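Local coordinates for MutT related protein (PDB 3GRN) that probably hydrolyses a phosphate-containing substrate, as a MutT-related member of the Nudix hydrolase family whose own substrate is not established, at residues Val11-Asn17 with Val89-Val95; Pro41-Val45 with Arg57-Thr63; Lys52-Ala56 with Met67-Asp71; Leu113-Leu117 with Phe130-Asp134. All blocks are in the same frame, centred on the assembly; numbering follows the deposited sequence. Where two conformers were deposited one is given.

In the fold
Contacts 1, 2 and 3 meet around the Nudix helix 51-63 and the mixed sheet; contact 4 lies about 22 Å, centre to centre, from contacts 2 and 3. Contact 1 is the buried one; the others are partly buried, with K52 of contact 3 exposed. Contact 1 joins two parallel strands of the sheet by backbone hydrogen bonds, with a salt bridge near its end. Contact 2 sets strand 38-44 against helix 51-63 and is rich in carboxylates. Contact 3 uses an earlier part of that helix, mixing tight apolar packing with a lysine on backbone carbonyls. Contact 4 is almost wholly apolar. It packs two helices, and F130 and F133 touch L14 of contact 1.

Contact 1 of 4, residues Val11-Asn17 with Val89-Val95; sequences VYALIRN and VFDGGYV
V11 touches F90 through CG1, which lies at the edge of the ring, 3.9 Å from CE2. Y12 O then takes the F90 backbone N in a nearly straight bond of 172°. A13 follows beside F90, its CB on the same side of the sheet, where helix 51-63 packs. L14 N donates to F90 O, and L14 CG rests 3.7 Å from V89 CG1 on the face covered by helix 124-137. Strands 7-16 and 84-94 run parallel as neighbours in the mixed sheet of the Nudix fold. Past L14 the register slips by one residue in a beta bulge: L14 O takes G92 N, while R16 N bonds to G93 O. I15 CG2 meets V95 CG2 at 3.6 Å. In the conformer described, R16 forms an end-on salt bridge with D91, NH1 to OD1 at 2.7 Å and NH2 to OD2 at 2.6 Å. D91 OD1, placed with CG anti to the backbone N (chi1 -163°), also accepts from G93 N, an Asx turn that steadies the carboxylate. R16 CD lies over one face of the Y94 ring, 3.9 Å from its centroid, a CH-pi contact. N17 O sits at the edge of that ring, 3.2 Å from Y94 CD1.

Contact 2 of 4, residues Pro41-Val45 with Arg57-Thr63; sequences PGGKV and REVWEET
This contact belongs to the Nudix box, residues 43-64, and takes in P41 and G42 just before it. It joins strand 42-44 to helix 57-63. E58 and E62 point toward the strand at CB, and their carboxylates come up against G42 and G43. P41 CB packs on V59 CG2 at 4.1 Å. G42 N donates to E62 OE1 at 2.9 Å, on the syn side but 31° out of the carboxylate plane. E62 reaches it with an extended chain, chi2 180°. The other oxygen, OE2, lies 2.7 Å from G42 O. E58 instead bends at chi2, -80°, which lays its carboxylate alongside G43. R57 curls at chi3 and brings NH2 to K44 O at 3.0 Å, with the carbonyl oxygen in the guanidinium plane. Its NH1 forms a salt bridge with E58 OE2, the hydrogen bond itself weak, and its NE forms a salt bridge with E49. Without the carboxylate of E62, as with an alanine here, G42 N would probably lose its acceptor. E104 brings a further carboxylate close to E62, and a bound glycerol, probably from the crystallisation liquor, is hydrogen-bonded to E58. In Nudix hydrolases, glutamates of this helix typically bind divalent metal. The gathering of acids here, E58 OE1 and E62 OE2 only 3.2 Å apart, is consistent with such a site.

Contact 3 of 4, residues Lys52-Ala56 with Met67-Asp71; sequences KEGVA and MVPGD
K52 passes obliquely over P69 and reaches the backbone of the loop 67-71. Its CB stands 4.1 Å from P69 CG. CG comes next, against P69 CB and CG. CD keeps to P69 CB and begins to meet the proline carbonyl, and CE passes close to G70 O. At the tip, NZ donates to two successive carbonyls, G70 O at 3.0 Å and P69 O at 3.2 Å. It sits above both carbonyl planes, 53° out of each. The chain is extended beyond CG, with chi3 at -179°, and this length carries the ammonium past the ring. One turn on, V55 presses CG1 against P69 CG at 3.5 Å. The same CG1 and its partner CG2 both touch M67 CE, which is thus seated across the two methyls of the valine. These carbon contacts are tighter than usual. A56 CB rests on M67 O at 3.6 Å, and a water links the two backbones, donating to A56 O and accepting from M67 N. The contact ties the first half of the Nudix helix to the loop that leads into strand 72-79. V55 also packs on V11 and A13 of the sheet, and K52 on F90. The chemistry divides along the helix: a buried apolar seam at V55 and M67, and at the exposed end a lysine charge probably eased by two carbonyl dipoles.

Contact 4 of 4, residues Leu113-Leu117 with Phe130-Asp134; sequences LEKIL and FERFD
I116 and L113 of helix 113-116 pack on the F130 ring of helix 124-137. I116 CD1 lies over one face of the ring, 3.9 Å from its centroid and 16° off the normal, offset toward the rim: a CH-pi contact. Its CG2 touches the other end of the ring, 3.7 Å from CD2. With CG1 anti to the carbonyl carbon, chi1 -70°, and CG2 anti to the backbone N, I116 sets both branches against the phenylalanine. L113 splits its two methyls: CD1 meets F130 CD1 obliquely at 3.8 Å, and CD2 sits 3.3 Å from D134 OD1, a methyl against a carboxylate oxygen. L117, where the chain leaves the helix, lays CD2 on the backbone of helix 124-137, 3.7 Å from E131 N, and against E131 CG. L117 N bonds back to L113 O at 2.9 Å, and within helix 124-137 D134 N bonds to F130 O at 3.0 Å. Were F130 cut back to an alanine, a gap would probably open beneath I116 CD1, and L113 CD1 would lose its ring partner. Farther out, the F130 ring makes an edge-to-face contact with F22 on strand 22-27. F130 also packs on L14 of strand 7-16, as does F133, which touches R16 too. Helix 113-116 lies beside helix 124-137, and F130 and F133 reach from the longer helix to the sheet face carrying L14 and R16.

Contact 1 of 4, residues Val11-Asn17 with Val89-Val95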
loop_
_atom_site.group_PDB
_atom_site.type_symbol
_atom_site.label_atom_id
_atom_site.label_comp_id
_atom_site.label_asym_id
_atom_site.label_seq_id
_atom_site.Cartn_x
_atom_site.Cartn_y
_atom_site.Cartn_z
ATOM N N VAL A 11 8.142 10.235 -0.905
ATOM C CA VAL A 11 8.671 10.775 0.350
ATOM C C VAL A 11 9.210 9.662 1.256
ATOM O O VAL A 11 8.639 8.571 1.332
ATOM C CB VAL A 11 7.607 11.616 1.095
ATOM C CG1 VAL A 11 7.345 12.929 0.367
ATOM C CG2 VAL A 11 6.281 10.837 1.223
ATOM N N TYR A 12 10.325 9.933 1.919
ATOM C CA TYR A 12 10.918 8.996 2.898
ATOM C C TYR A 12 11.138 9.663 4.252
ATOM O O TYR A 12 11.248 10.900 4.335
ATOM C CB TYR A 12 12.211 8.391 2.364
ATOM C CG TYR A 12 11.942 7.556 1.131
ATOM C CD1 TYR A 12 11.462 6.247 1.258
ATOM C CD2 TYR A 12 12.094 8.080 -0.146
ATOM C CE1 TYR A 12 11.179 5.451 0.141
ATOM C CE2 TYR A 12 11.787 7.282 -1.291
ATOM C CZ TYR A 12 11.320 5.975 -1.119
ATOM O OH TYR A 12 11.029 5.165 -2.203
ATOM N N ALA A 13 11.182 8.838 5.317
ATOM C CA ALA A 13 11.423 9.370 6.676
ATOM C C ALA A 13 12.681 8.799 7.283
ATOM O O ALA A 13 12.927 7.596 7.180
ATOM C CB ALA A 13 10.256 9.070 7.583
ATOM N N LEU A 14 13.470 9.673 7.913
ATOM C CA LEU A 14 14.605 9.262 8.740
ATOM C C LEU A 14 14.109 9.207 10.178
ATOM O O LEU A 14 13.866 10.244 10.807
ATOM C CB LEU A 14 15.751 10.275 8.670
ATOM C CG LEU A 14 16.479 10.419 7.350
ATOM C CD1 LEU A 14 17.542 11.531 7.489
ATOM C CD2 LEU A 14 17.116 9.115 6.904
ATOM N N ILE A 15 13.965 7.993 10.682
ATOM C CA ILE A 15 13.417 7.787 12.018
ATOM C C ILE A 15 14.484 7.101 12.836
ATOM O O ILE A 15 14.927 6.025 12.452
ATOM C CB ILE A 15 12.166 6.909 11.960
ATOM C CG1 ILE A 15 11.071 7.624 11.157
ATOM C CG2 ILE A 15 11.673 6.566 13.353
ATOM C CD1 ILE A 15 9.840 6.815 10.952
ATOM N N ARG A 16 14.835 7.703 13.980
ATOM C CA ARG A 16 15.894 7.166 14.847
ATOM C C ARG A 16 15.356 6.646 16.174
ATOM O O ARG A 16 14.312 7.086 16.641
ATOM C CB ARG A 16 16.966 8.224 15.136
ATOM C CG ARG A 16 17.594 8.841 13.907
ATOM C CD ARG A 16 18.339 10.091 14.320
ATOM N NE ARG A 16 18.650 10.958 13.192
ATOM C CZ ARG A 16 17.804 11.832 12.655
ATOM N NH1 ARG A 16 16.567 11.968 13.130
ATOM N NH2 ARG A 16 18.198 12.567 11.626
ATOM N N ASN A 17 16.090 5.704 16.765
ATOM C CA ASN A 17 15.768 5.205 18.096
ATOM C C ASN A 17 16.558 5.975 19.148
ATOM O O ASN A 17 17.289 6.914 18.813
ATOM C CB ASN A 17 15.999 3.683 18.209
ATOM C CG ASN A 17 17.460 3.251 17.976
ATOM O OD1 ASN A 17 18.381 4.065 17.880
ATOM N ND2 ASN A 17 17.661 1.942 17.888
ATOM N N VAL A 89 13.288 13.560 1.490
ATOM C CA VAL A 89 13.550 12.838 2.734
ATOM C C VAL A 89 13.299 13.803 3.893
ATOM O O VAL A 89 13.826 14.920 3.900
ATOM C CB VAL A 89 14.985 12.272 2.809
ATOM C CG1 VAL A 89 15.141 11.522 4.097
ATOM C CG2 VAL A 89 15.281 11.329 1.619
ATOM N N PHE A 90 12.470 13.369 4.838
ATOM C CA PHE A 90 12.115 14.154 6.007
ATOM C C PHE A 90 12.757 13.584 7.254
ATOM O O PHE A 90 12.946 12.359 7.369
ATOM C CB PHE A 90 10.597 14.162 6.178
ATOM C CG PHE A 90 9.897 15.040 5.189
ATOM C CD1 PHE A 90 9.638 16.379 5.501
ATOM C CD2 PHE A 90 9.486 14.533 3.954
ATOM C CE1 PHE A 90 8.991 17.200 4.587
ATOM C CE2 PHE A 90 8.855 15.353 3.026
ATOM C CZ PHE A 90 8.607 16.685 3.329
ATOM N N ASP A 91 13.096 14.472 8.183
ATOM C CA ASP A 91 13.638 14.038 9.443
ATOM C C ASP A 91 12.472 13.787 10.403
ATOM O O ASP A 91 11.666 14.675 10.688
ATOM C CB ASP A 91 14.648 15.059 9.982
ATOM C CG ASP A 91 15.541 14.475 11.066
ATOM O OD1 ASP A 91 15.005 13.908 12.039
ATOM O OD2 ASP A 91 16.782 14.590 10.951
ATOM N N GLY A 92 12.393 12.552 10.876
ATOM C CA GLY A 92 11.300 12.095 11.716
ATOM C C GLY A 92 11.696 12.087 13.183
ATOM O O GLY A 92 10.891 11.714 14.033
ATOM N N GLY A 93 12.931 12.481 13.477
ATOM C CA GLY A 93 13.358 12.675 14.865
ATOM C C GLY A 93 13.733 11.374 15.542
ATOM O O GLY A 93 14.214 10.446 14.892
ATOM N N TYR A 94 13.509 11.318 16.856
ATOM C CA TYR A 94 13.870 10.170 17.690
ATOM C C TYR A 94 12.607 9.635 18.337
ATOM O O TYR A 94 11.846 10.407 18.936
ATOM C CB TYR A 94 14.865 10.576 18.790
ATOM C CG TYR A 94 16.233 10.988 18.302
ATOM C CD1 TYR A 94 17.311 10.124 18.412
ATOM C CD2 TYR A 94 16.453 12.257 17.749
ATOM C CE1 TYR A 94 18.577 10.492 17.973
ATOM C CE2 TYR A 94 17.713 12.635 17.298
ATOM C CZ TYR A 94 18.770 11.745 17.421
ATOM O OH TYR A 94 20.024 12.096 16.983
ATOM N N VAL A 95 12.380 8.325 18.201
ATOM C CA VAL A 95 11.182 7.668 18.729
ATOM C C VAL A 95 11.478 6.437 19.585
ATOM O O VAL A 95 12.531 5.808 19.477
ATOM C CB VAL A 95 10.148 7.244 17.619
ATOM C CG1 VAL A 95 9.702 8.434 16.758
ATOM C CG2 VAL A 95 10.684 6.089 16.765
#

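Contact 2 of 4, residues Pro41-Val45 with Arg57-Thr63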
loop_
_atom_site.group_PDB
_atom_site.type_symbol
_atom_site.label_atom_id
_atom_site.label_comp_id
_atom_site.label_asym_id
_atom_site.label_seq_id
_atom_site.Cartn_x
_atom_site.Cartn_y
_atom_site.Cartn_z
ATOM N N PRO A 41 11.361 3.934 5.423
ATOM C CA PRO A 41 9.904 4.114 5.453
ATOM C C PRO A 41 9.503 5.255 4.533
ATOM O O PRO A 41 10.187 6.263 4.499
ATOM C CB PRO A 41 9.627 4.520 6.904
ATOM C CG PRO A 41 10.774 4.020 7.659
ATOM C CD PRO A 41 11.953 4.108 6.763
ATOM N N GLY A 42 8.463 5.051 3.750
ATOM C CA GLY A 42 7.974 6.094 2.842
ATOM C C GLY A 42 7.392 5.495 1.594
ATOM O O GLY A 42 7.192 4.273 1.520
ATOM N N GLY A 43 7.119 6.337 0.599
ATOM C CA GLY A 43 6.563 5.838 -0.650
ATOM C C GLY A 43 5.980 6.969 -1.455
ATOM O O GLY A 43 6.245 8.139 -1.153
ATOM N N LYS A 44 5.123 6.610 -2.417
ATOM C CA LYS A 44 4.592 7.586 -3.379
ATOM C C LYS A 44 3.588 8.559 -2.759
ATOM O O LYS A 44 2.734 8.170 -1.939
ATOM C CB LYS A 44 3.950 6.878 -4.579
ATOM C CG LYS A 44 4.773 5.774 -5.209
ATOM C CD LYS A 44 3.986 5.131 -6.358
ATOM C CE LYS A 44 4.757 4.016 -7.044
ATOM N NZ LYS A 44 4.396 2.660 -6.553
ATOM N N VAL A 45 3.690 9.839 -3.149
ATOM C CA VAL A 45 2.757 10.872 -2.661
ATOM C C VAL A 45 1.468 10.761 -3.491
ATOM O O VAL A 45 1.538 10.570 -4.703
ATOM C CB VAL A 45 3.354 12.318 -2.743
ATOM C CG1 VAL A 45 2.320 13.345 -2.292
ATOM C CG2 VAL A 45 4.551 12.446 -1.834
ATOM N N ARG A 57 1.485 9.623 6.601
ATOM C CA ARG A 57 0.589 8.546 6.146
ATOM C C ARG A 57 1.383 7.289 5.834
ATOM O O ARG A 57 1.051 6.214 6.311
ATOM C CB ARG A 57 -0.176 8.994 4.897
ATOM C CG ARG A 57 -1.055 7.899 4.297
ATOM C CD ARG A 57 -1.682 8.313 2.963
ATOM N NE ARG A 57 -0.722 8.820 1.970
ATOM C CZ ARG A 57 0.031 8.090 1.162
ATOM N NH1 ARG A 57 0.022 6.756 1.198
ATOM N NH2 ARG A 57 0.834 8.716 0.304
ATOM N N GLU A 58 2.452 7.433 5.048
ATOM C CA GLU A 58 3.308 6.286 4.694
ATOM C C GLU A 58 3.992 5.649 5.902
ATOM O O GLU A 58 4.056 4.424 6.010
ATOM C CB GLU A 58 4.332 6.717 3.653
ATOM C CG GLU A 58 3.656 7.007 2.310
ATOM C CD GLU A 58 3.318 5.775 1.467
ATOM O OE1 GLU A 58 3.637 4.637 1.861
ATOM O OE2 GLU A 58 2.727 5.963 0.374
ATOM N N VAL A 59 4.500 6.472 6.798
ATOM C CA VAL A 59 5.153 5.969 8.000
ATOM C C VAL A 59 4.155 5.210 8.879
ATOM O O VAL A 59 4.461 4.097 9.298
ATOM C CB VAL A 59 5.846 7.080 8.757
ATOM C CG1 VAL A 59 6.236 6.616 10.151
ATOM C CG2 VAL A 59 7.075 7.494 7.961
ATOM N N TRP A 60 2.963 5.779 9.088
ATOM C CA TRP A 60 1.943 5.073 9.884
ATOM C C TRP A 60 1.564 3.725 9.279
ATOM O O TRP A 60 1.586 2.709 9.980
ATOM C CB TRP A 60 0.684 5.869 10.199
ATOM C CG TRP A 60 -0.049 5.115 11.326
ATOM C CD1 TRP A 60 0.300 5.087 12.665
ATOM C CD2 TRP A 60 -1.145 4.210 11.187
ATOM N NE1 TRP A 60 -0.548 4.248 13.360
ATOM C CE2 TRP A 60 -1.440 3.700 12.481
ATOM C CE3 TRP A 60 -1.924 3.786 10.102
ATOM C CZ2 TRP A 60 -2.485 2.808 12.715
ATOM C CZ3 TRP A 60 -2.957 2.885 10.345
ATOM C CH2 TRP A 60 -3.228 2.413 11.637
ATOM N N GLU A 61 1.296 3.695 7.969
ATOM C CA GLU A 61 0.826 2.463 7.338
ATOM C C GLU A 61 1.892 1.390 7.283
ATOM O O GLU A 61 1.576 0.214 7.362
ATOM C CB GLU A 61 0.277 2.735 5.938
ATOM C CG GLU A 61 -0.952 3.607 5.967
ATOM C CD GLU A 61 -1.658 3.686 4.625
ATOM O OE1 GLU A 61 -1.132 3.124 3.624
ATOM O OE2 GLU A 61 -2.736 4.324 4.591
ATOM N N GLU A 62 3.169 1.799 7.208
ATOM C CA GLU A 62 4.245 0.822 7.063
ATOM C C GLU A 62 4.808 0.306 8.378
ATOM O O GLU A 62 5.403 -0.775 8.423
ATOM C CB GLU A 62 5.373 1.415 6.237
ATOM C CG GLU A 62 4.905 1.704 4.807
ATOM C CD GLU A 62 5.955 2.292 3.932
ATOM O OE1 GLU A 62 7.014 2.692 4.444
ATOM O OE2 GLU A 62 5.695 2.356 2.717
ATOM N N THR A 63 4.686 1.124 9.427
ATOM C CA THR A 63 5.397 0.840 10.682
ATOM C C THR A 63 4.546 0.985 11.951
ATOM O O THR A 63 4.987 0.576 13.019
ATOM C CB THR A 63 6.619 1.775 10.893
ATOM O OG1 THR A 63 6.161 3.085 11.229
ATOM C CG2 THR A 63 7.590 1.828 9.657
#

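Contact 3 of 4, residues Lys52-Ala56 with Met67-Asp71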
loop_
_atom_site.group_PDB
_atom_site.type_symbol
_atom_site.label_atom_id
_atom_site.label_comp_id
_atom_site.label_asym_id
_atom_site.label_seq_id
_atom_site.Cartn_x
_atom_site.Cartn_y
_atom_site.Cartn_z
ATOM N N LYS A 52 4.248 16.543 3.580
ATOM C CA LYS A 52 4.266 16.187 4.997
ATOM C C LYS A 52 3.093 15.276 5.394
ATOM O O LYS A 52 3.259 14.404 6.250
ATOM C CB LYS A 52 4.325 17.437 5.880
ATOM C CG LYS A 52 5.774 17.973 6.023
ATOM C CD LYS A 52 5.947 18.945 7.195
ATOM C CE LYS A 52 7.373 19.436 7.268
ATOM N NZ LYS A 52 7.695 20.025 8.611
ATOM N N GLU A 53 1.939 15.456 4.747
ATOM C CA GLU A 53 0.787 14.558 4.957
ATOM C C GLU A 53 1.157 13.184 4.424
ATOM O O GLU A 53 0.898 12.168 5.066
ATOM C CB GLU A 53 -0.465 15.059 4.227
ATOM C CG GLU A 53 -1.284 16.121 4.965
ATOM C CD GLU A 53 -2.267 16.911 4.063
ATOM O OE1 GLU A 53 -2.329 16.692 2.823
ATOM O OE2 GLU A 53 -2.992 17.772 4.614
ATOM N N GLY A 54 1.767 13.165 3.236
ATOM C CA GLY A 54 2.223 11.931 2.621
ATOM C C GLY A 54 3.193 11.131 3.470
ATOM O O GLY A 54 3.035 9.923 3.632
ATOM N N VAL A 55 4.195 11.802 4.018
ATOM C CA VAL A 55 5.205 11.035 4.744
ATOM C C VAL A 55 4.626 10.496 6.062
ATOM O O VAL A 55 4.903 9.346 6.404
ATOM C CB VAL A 55 6.555 11.794 4.866
ATOM C CG1 VAL A 55 6.427 12.968 5.781
ATOM C CG2 VAL A 55 7.694 10.841 5.215
ATOM N N ALA A 56 3.785 11.270 6.744
ATOM C CA ALA A 56 3.160 10.764 7.984
ATOM C C ALA A 56 2.248 9.547 7.696
ATOM O O ALA A 56 2.283 8.568 8.434
ATOM C CB ALA A 56 2.407 11.868 8.709
ATOM N N MET A 67 4.025 9.949 13.469
ATOM C CA MET A 67 5.063 10.964 13.429
ATOM C C MET A 67 4.490 12.293 12.920
ATOM O O MET A 67 3.613 12.314 12.050
ATOM C CB MET A 67 6.250 10.470 12.567
ATOM C CG MET A 67 6.120 10.708 11.034
ATOM S SD MET A 67 7.750 10.934 10.316
ATOM C CE MET A 67 7.275 11.211 8.663
ATOM N N VAL A 68 4.968 13.397 13.484
ATOM C CA VAL A 68 4.829 14.691 12.833
ATOM C C VAL A 68 6.193 15.007 12.203
ATOM O O VAL A 68 7.212 15.059 12.899
ATOM C CB VAL A 68 4.248 15.820 13.766
ATOM C CG1 VAL A 68 4.911 15.843 15.135
ATOM C CG2 VAL A 68 4.318 17.194 13.089
ATOM N N PRO A 69 6.221 15.126 10.865
ATOM C CA PRO A 69 7.482 15.299 10.143
ATOM C C PRO A 69 8.161 16.601 10.540
ATOM O O PRO A 69 7.490 17.624 10.670
ATOM C CB PRO A 69 7.040 15.372 8.676
ATOM C CG PRO A 69 5.666 14.785 8.656
ATOM C CD PRO A 69 5.057 15.095 9.960
ATOM N N GLY A 70 9.476 16.538 10.744
ATOM C CA GLY A 70 10.273 17.710 11.055
ATOM C C GLY A 70 10.811 18.312 9.769
ATOM O O GLY A 70 10.135 18.329 8.740
ATOM N N ASP A 71 12.040 18.794 9.813
ATOM C CA ASP A 71 12.595 19.493 8.663
ATOM C C ASP A 71 12.926 18.529 7.513
ATOM O O ASP A 71 13.089 17.324 7.713
ATOM C CB ASP A 71 13.864 20.233 9.077
ATOM C CG ASP A 71 13.606 21.305 10.125
ATOM O OD1 ASP A 71 12.551 21.979 10.060
ATOM O OD2 ASP A 71 14.473 21.477 11.007
HETATM O O HOH W 1 2.960 8.740 11.016
#

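Contact 4 of 4, residues Leu113-Leu117 with Phe130-Asp134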
loop_
_atom_site.group_PDB
_atom_site.type_symbol
_atom_site.label_atom_id
_atom_site.label_comp_id
_atom_site.label_asym_id
_atom_site.label_seq_id
_atom_site.Cartn_x
_atom_site.Cartn_y
_atom_site.Cartn_z
ATOM N N LEU A 113 24.573 4.741 11.255
ATOM C CA LEU A 113 25.154 5.368 10.070
ATOM C C LEU A 113 26.415 4.667 9.581
ATOM O O LEU A 113 26.555 4.429 8.383
ATOM C CB LEU A 113 25.455 6.840 10.346
ATOM C CG LEU A 113 26.022 7.693 9.205
ATOM C CD1 LEU A 113 25.015 7.826 8.058
ATOM C CD2 LEU A 113 26.370 9.040 9.767
ATOM N N GLU A 114 27.310 4.330 10.510
ATOM C CA GLU A 114 28.525 3.572 10.184
ATOM C C GLU A 114 28.224 2.283 9.425
ATOM O O GLU A 114 28.841 2.022 8.393
ATOM C CB GLU A 114 29.332 3.260 11.447
ATOM C CG GLU A 114 30.728 2.714 11.162
ATOM C CD GLU A 114 31.282 1.851 12.289
ATOM O OE1 GLU A 114 32.510 1.608 12.289
ATOM O OE2 GLU A 114 30.502 1.411 13.166
ATOM N N LYS A 115 27.269 1.489 9.920
ATOM C CA LYS A 115 26.928 0.233 9.251
ATOM C C LYS A 115 26.215 0.482 7.925
ATOM O O LYS A 115 26.388 -0.293 6.987
ATOM C CB LYS A 115 26.085 -0.703 10.131
ATOM C CG LYS A 115 26.491 -0.842 11.602
ATOM C CD LYS A 115 27.829 -1.516 11.824
ATOM C CE LYS A 115 28.135 -1.592 13.317
ATOM N NZ LYS A 115 29.596 -1.656 13.597
ATOM N N ILE A 116 25.409 1.548 7.853
ATOM C CA ILE A 116 24.798 1.972 6.585
ATOM C C ILE A 116 25.877 2.264 5.525
ATOM O O ILE A 116 25.788 1.798 4.381
ATOM C CB ILE A 116 23.828 3.188 6.765
ATOM C CG1 ILE A 116 22.555 2.775 7.528
ATOM C CG2 ILE A 116 23.465 3.778 5.423
ATOM C CD1 ILE A 116 21.689 3.950 8.017
ATOM N N LEU A 117 26.905 3.013 5.924
ATOM C CA LEU A 117 28.072 3.255 5.072
ATOM C C LEU A 117 29.070 2.096 5.247
ATOM O O LEU A 117 30.209 2.286 5.693
ATOM C CB LEU A 117 28.709 4.606 5.418
ATOM C CG LEU A 117 27.791 5.830 5.528
ATOM C CD1 LEU A 117 28.501 7.011 6.195
ATOM C CD2 LEU A 117 27.213 6.234 4.168
ATOM N N PHE A 130 22.869 8.952 2.419
ATOM C CA PHE A 130 23.408 8.935 3.783
ATOM C C PHE A 130 24.824 9.491 3.848
ATOM O O PHE A 130 25.183 10.128 4.825
ATOM C CB PHE A 130 23.353 7.548 4.382
ATOM C CG PHE A 130 22.016 7.197 4.965
ATOM C CD1 PHE A 130 21.649 7.674 6.220
ATOM C CD2 PHE A 130 21.121 6.384 4.261
ATOM C CE1 PHE A 130 20.421 7.335 6.780
ATOM C CE2 PHE A 130 19.893 6.037 4.817
ATOM C CZ PHE A 130 19.544 6.521 6.078
ATOM N N GLU A 131 25.603 9.283 2.795
ATOM C CA GLU A 131 26.949 9.855 2.723
ATOM C C GLU A 131 26.887 11.383 2.659
ATOM O O GLU A 131 27.652 12.070 3.326
ATOM C CB GLU A 131 27.713 9.287 1.525
ATOM C CG GLU A 131 29.156 8.869 1.840
ATOM C CD GLU A 131 29.955 9.945 2.568
ATOM O OE1 GLU A 131 30.173 11.029 1.984
ATOM O OE2 GLU A 131 30.364 9.704 3.726
ATOM N N ARG A 132 25.938 11.900 1.882
ATOM C CA ARG A 132 25.690 13.328 1.749
ATOM C C ARG A 132 25.090 13.922 3.036
ATOM O O ARG A 132 25.538 14.964 3.504
ATOM C CB ARG A 132 24.778 13.548 0.523
ATOM C CG ARG A 132 24.276 14.946 0.273
ATOM C CD ARG A 132 23.600 15.044 -1.120
ATOM N NE ARG A 132 22.407 14.191 -1.284
ATOM C CZ ARG A 132 22.365 13.078 -2.018
ATOM N NH1 ARG A 132 23.450 12.663 -2.659
ATOM N NH2 ARG A 132 21.245 12.370 -2.115
ATOM N N PHE A 133 24.089 13.247 3.615
ATOM C CA PHE A 133 23.475 13.666 4.881
ATOM C C PHE A 133 24.515 13.806 6.006
ATOM O O PHE A 133 24.493 14.780 6.757
ATOM C CB PHE A 133 22.396 12.661 5.282
ATOM C CG PHE A 133 21.656 13.015 6.538
ATOM C CD1 PHE A 133 20.707 14.037 6.540
ATOM C CD2 PHE A 133 21.896 12.310 7.721
ATOM C CE1 PHE A 133 20.006 14.354 7.703
ATOM C CE2 PHE A 133 21.197 12.614 8.884
ATOM C CZ PHE A 133 20.258 13.642 8.876
ATOM N N ASP A 134 25.408 12.822 6.093
ATOM C CA ASP A 134 26.481 12.780 7.097
ATOM C C ASP A 134 27.406 13.999 6.990
ATOM O O ASP A 134 27.748 14.622 8.003
ATOM C CB ASP A 134 27.285 11.483 6.944
ATOM C CG ASP A 134 28.414 11.343 7.975
ATOM O OD1 ASP A 134 28.222 11.692 9.162
ATOM O OD2 ASP A 134 29.496 10.845 7.591
#